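Local coordinates for chorismatase (Streptomyces hygroscopicus, PDB 4BPS), which hydrolyses chorismate to a dihydroxycyclohexadiene carboxylic acid and pyruvate, a step in the biosynthesis of the immunosuppressants FK506 and FK520, at residues A227-L232 and G238-S243. Residues are numbered along the deposited sequence; the frame is centred on the assembly and turned at random.
Sequences ARATWL and GRLFIS. With 3EB (3-(2-carboxyethyl)benzoic acid), chain B.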
ATOM      1  N   ALA A 227      -6.396  -5.184  -6.097  1.00  5.38           N
ATOM      2  CA  ALA A 227      -5.830  -6.465  -6.504  1.00  5.38           C
ATOM      3  C   ALA A 227      -5.005  -7.045  -5.366  1.00  5.16           C
ATOM      4  O   ALA A 227      -4.587  -6.313  -4.471  1.00  5.36           O
ATOM      5  CB  ALA A 227      -4.947  -6.278  -7.720  1.00  6.34           C
ATOM      6  N   ARG A 228      -4.709  -8.345  -5.414  1.00  4.94           N
ATOM      7  CA  ARG A 228      -3.921  -8.978  -4.341  1.00  5.38           C
ATOM      8  C   ARG A 228      -2.398  -8.803  -4.558  1.00  4.67           C
ATOM      9  O   ARG A 228      -1.611  -8.880  -3.597  1.00  4.94           O
ATOM     10  CB  ARG A 228      -4.319 -10.455  -4.174  1.00  5.39           C
ATOM     11  CG  ARG A 228      -5.801 -10.616  -3.878  1.00  5.72           C
ATOM     12  CD  ARG A 228      -6.177 -10.017  -2.539  1.00  5.27           C
ATOM     13  NE  ARG A 228      -7.628  -9.960  -2.385  1.00  4.96           N
ATOM     14  CZ  ARG A 228      -8.226  -9.724  -1.221  1.00  4.92           C
ATOM     15  NH1 ARG A 228      -7.513  -9.537  -0.120  1.00  5.19           N
ATOM     16  NH2 ARG A 228      -9.554  -9.688  -1.168  1.00  5.17           N
ATOM     17  N   ALA A 229      -1.985  -8.534  -5.796  1.00  5.07           N
ATOM     18  CA  ALA A 229      -0.590  -8.160  -6.135  1.00  5.23           C
ATOM     19  C   ALA A 229      -0.642  -7.521  -7.525  1.00  5.00           C
ATOM     20  O   ALA A 229      -1.666  -7.650  -8.228  1.00  5.16           O
ATOM     21  CB  ALA A 229       0.311  -9.386  -6.133  1.00  6.20           C
ATOM     22  N   THR A 230       0.437  -6.846  -7.921  1.00  5.40           N
ATOM     23  CA  THR A 230       0.543  -6.287  -9.251  1.00  5.15           C
ATOM     24  C   THR A 230       1.953  -6.519  -9.761  1.00  5.01           C
ATOM     25  O   THR A 230       2.927  -6.222  -9.053  1.00  5.46           O
ATOM     26  CB  THR A 230       0.264  -4.763  -9.240  1.00  5.52           C
ATOM     27  OG1 THR A 230      -1.095  -4.558  -8.808  1.00  5.57           O
ATOM     28  CG2 THR A 230       0.473  -4.123 -10.609  1.00  5.65           C
ATOM     29  N   TRP A 231       2.059  -7.052 -10.978  1.00  5.35           N
ATOM     30  CA  TRP A 231       3.330  -7.121 -11.696  1.00  5.71           C
ATOM     31  C   TRP A 231       3.453  -5.864 -12.552  1.00  5.82           C
ATOM     32  O   TRP A 231       2.552  -5.568 -13.348  1.00  6.26           O
ATOM     33  CB  TRP A 231       3.400  -8.370 -12.599  1.00  6.86           C
ATOM     34  CG  TRP A 231       4.663  -8.323 -13.408  1.00  7.60           C
ATOM     35  CD1 TRP A 231       4.852  -7.707 -14.626  1.00  9.03           C
ATOM     36  CD2 TRP A 231       5.954  -8.790 -13.006  1.00  7.86           C
ATOM     37  NE1 TRP A 231       6.185  -7.799 -15.011  1.00  9.50           N
ATOM     38  CE2 TRP A 231       6.879  -8.457 -14.030  1.00  8.58           C
ATOM     39  CE3 TRP A 231       6.418  -9.470 -11.880  1.00  9.86           C
ATOM     40  CZ2 TRP A 231       8.227  -8.791 -13.948  1.00 10.33           C
ATOM     41  CZ3 TRP A 231       7.760  -9.785 -11.800  1.00 11.94           C
ATOM     42  CH2 TRP A 231       8.638  -9.459 -12.828  1.00 11.77           C
ATOM     43  N   LEU A 232       4.574  -5.163 -12.421  1.00  5.94           N
ATOM     44  CA  LEU A 232       4.786  -3.913 -13.156  1.00  6.39           C
ATOM     45  C   LEU A 232       6.090  -3.979 -13.921  1.00  6.79           C
ATOM     46  O   LEU A 232       7.152  -4.182 -13.321  1.00  7.66           O
ATOM     47  CB  LEU A 232       4.843  -2.701 -12.217  1.00  7.27           C
ATOM     48  CG  LEU A 232       4.761  -1.329 -12.904  1.00  8.44           C
ATOM     49  CD1 LEU A 232       3.356  -1.070 -13.398  1.00  8.97           C
ATOM     50  CD2 LEU A 232       5.249  -0.220 -11.970  1.00  9.50           C
ATOM     51  N   GLY A 238      11.106  -5.859 -14.171  1.00  9.44           N
ATOM     52  CA  GLY A 238       9.819  -5.609 -13.554  1.00  8.87           C
ATOM     53  C   GLY A 238       9.772  -6.029 -12.099  1.00  7.58           C
ATOM     54  O   GLY A 238      10.680  -6.676 -11.581  1.00  8.81           O
ATOM     55  N   ARG A 239       8.701  -5.603 -11.447  1.00  6.38           N
ATOM     56  CA  ARG A 239       8.553  -5.731 -10.003  1.00  6.68           C
ATOM     57  C   ARG A 239       7.239  -6.406  -9.686  1.00  6.23           C
ATOM     58  O   ARG A 239       6.249  -6.252 -10.415  1.00  6.89           O
ATOM     59  CB  ARG A 239       8.476  -4.343  -9.343  1.00  7.64           C
ATOM     60  CG  ARG A 239       9.525  -3.355  -9.813  1.00  8.16           C
ATOM     61  CD  ARG A 239      10.933  -3.760  -9.416  1.00  7.64           C
ATOM     62  NE  ARG A 239      11.837  -2.636  -9.672  1.00  7.38           N
ATOM     63  CZ  ARG A 239      13.138  -2.745  -9.900  1.00  8.10           C
ATOM     64  NH1 ARG A 239      13.760  -3.909  -9.882  1.00  9.29           N
ATOM     65  NH2 ARG A 239      13.834  -1.645 -10.134  1.00  9.13           N
ATOM     66  N   LEU A 240       7.208  -7.120  -8.572  1.00  5.43           N
ATOM     67  CA  LEU A 240       5.964  -7.693  -8.069  1.00  5.55           C
ATOM     68  C   LEU A 240       5.615  -7.030  -6.740  1.00  5.60           C
ATOM     69  O   LEU A 240       6.286  -7.244  -5.743  1.00  7.02           O
ATOM     70  CB  LEU A 240       6.138  -9.197  -7.901  1.00  6.71           C
ATOM     71  CG  LEU A 240       4.897  -9.990  -7.483  1.00  8.39           C
ATOM     72  CD1 LEU A 240       3.748  -9.812  -8.462  1.00  8.75           C
ATOM     73  CD2 LEU A 240       5.311 -11.467  -7.400  1.00  9.83           C
ATOM     74  N   PHE A 241       4.581  -6.192  -6.742  1.00  5.24           N
ATOM     75  CA  PHE A 241       4.126  -5.517  -5.529  1.00  5.36           C
ATOM     76  C   PHE A 241       3.003  -6.335  -4.900  1.00  5.35           C
ATOM     77  O   PHE A 241       2.005  -6.630  -5.575  1.00  6.10           O
ATOM     78  CB  PHE A 241       3.584  -4.130  -5.876  1.00  6.02           C
ATOM     79  CG  PHE A 241       4.602  -3.231  -6.531  1.00  6.83           C
ATOM     80  CD1 PHE A 241       5.781  -2.905  -5.884  1.00  9.26           C
ATOM     81  CD2 PHE A 241       4.397  -2.723  -7.801  1.00  8.40           C
ATOM     82  CE1 PHE A 241       6.732  -2.074  -6.491  1.00 10.81           C
ATOM     83  CE2 PHE A 241       5.337  -1.888  -8.418  1.00  9.10           C
ATOM     84  CZ  PHE A 241       6.489  -1.546  -7.751  1.00  9.27           C
ATOM     85  N   ILE A 242       3.157  -6.713  -3.626  1.00  5.08           N
ATOM     86  CA  ILE A 242       2.165  -7.534  -2.950  1.00  5.21           C
ATOM     87  C   ILE A 242       1.354  -6.627  -2.023  1.00  4.92           C
ATOM     88  O   ILE A 242       1.922  -5.846  -1.252  1.00  5.17           O
ATOM     89  CB  ILE A 242       2.825  -8.668  -2.161  1.00  5.94           C
ATOM     90  CG1 ILE A 242       3.805  -9.470  -3.038  1.00  6.79           C
ATOM     91  CG2 ILE A 242       1.738  -9.580  -1.575  1.00  6.58           C
ATOM     92  CD1 ILE A 242       4.867 -10.177  -2.247  1.00  8.33           C
ATOM     93  N   SER A 243       0.035  -6.734  -2.098  1.00  4.72           N
ATOM     94  CA  SER A 243      -0.854  -5.969  -1.217  1.00  4.96           C
ATOM     95  C   SER A 243      -0.604  -6.296   0.240  1.00  4.70           C
ATOM     96  O   SER A 243      -0.047  -7.353   0.563  1.00  4.95           O
ATOM     97  CB  SER A 243      -2.297  -6.310  -1.547  1.00  4.92           C
ATOM     98  OG  SER A 243      -2.593  -5.799  -2.828  1.00  4.93           O
TER
HETATM   99  C   3EB B1345      -8.611  -7.761   3.103  1.00  5.35           C
HETATM  100  O   3EB B1345      -9.732  -7.344   2.792  1.00  5.73           O
HETATM  101  CA  3EB B1345      -7.843  -7.196   4.265  1.00  5.53           C
HETATM  102  OAB 3EB B1345      -9.070  -1.396   1.592  1.00  5.47           O
HETATM  103  OAD 3EB B1345      -7.229  -0.927   0.446  1.00  5.49           O
HETATM  104  CAE 3EB B1345      -6.131  -5.370   2.529  1.00  5.28           C
HETATM  105  CAF 3EB B1345      -5.543  -4.630   1.510  1.00  4.97           C
HETATM  106  CAG 3EB B1345      -7.284  -4.908   3.164  1.00  4.77           C
HETATM  107  CAH 3EB B1345      -6.086  -3.418   1.120  1.00  5.00           C
HETATM  108  CAL 3EB B1345      -7.901  -1.673   1.255  1.00  5.09           C
HETATM  109  CAM 3EB B1345      -7.830  -3.694   2.744  1.00  4.86           C
HETATM  110  CAN 3EB B1345      -7.254  -2.951   1.715  1.00  5.07           C
HETATM  111  OXT 3EB B1345      -8.049  -8.748   2.491  1.00  5.69           O
HETATM  112  C2  3EB B1345      -7.926  -5.656   4.322  1.00  5.40           C
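Thr230 with Phe241 and Leu232 with Arg239 are the hydrogen-bonded pairs of an antiparallel beta hairpin in the YjgF-fold chorismatase, strands 229-232 and 239-243, whose segment axes approach to 4.7 Å with N-to-C directions at 165°. Each pair closes two N-H to O bonds; that from Thr230 N to Phe241 O, 2.8 Å, lies in the carbonyl plane. Trp231, Ala229, Leu240 and Ile242 share one face of the sheet, where helix 259-274 packs on Ala229, Leu240 and Ile242. With CG anti to the backbone N (chi1 175°), the Trp231 indole lies across the neighbouring strand: Arg239 O sits over the rim of one ring face, 3.5 Å from Trp231 CE3, and Gly238 CA comes 3.6 Å from Trp231 CZ2. Replacing Trp231 by an alanine is likely to uncover the Gly238-Arg239 backbone and to leave Gly233 O without its indole N-H partner. On the sheet face of Thr230, Leu232, Arg239 and Phe241, Leu232 CD2 lies in the plane of the Phe241 ring at its edge, 3.9 Å from Phe241 CE2. At the pocket end of the hairpin, Ser243 OG donates to Ala227 O at 2.6 Å and also bonds to Ala179 N, tying the hairpin to strand 178-184. Arg228 and Ala229 form a classic bulge opposite Ile204. From it the substrate-binding Arg228, its NH2 bonded to Tyr215 OH, meets the bound diacid at the guanidinium edge, NH1 donating to OXT of 3EB at 2.8 Å and 154°.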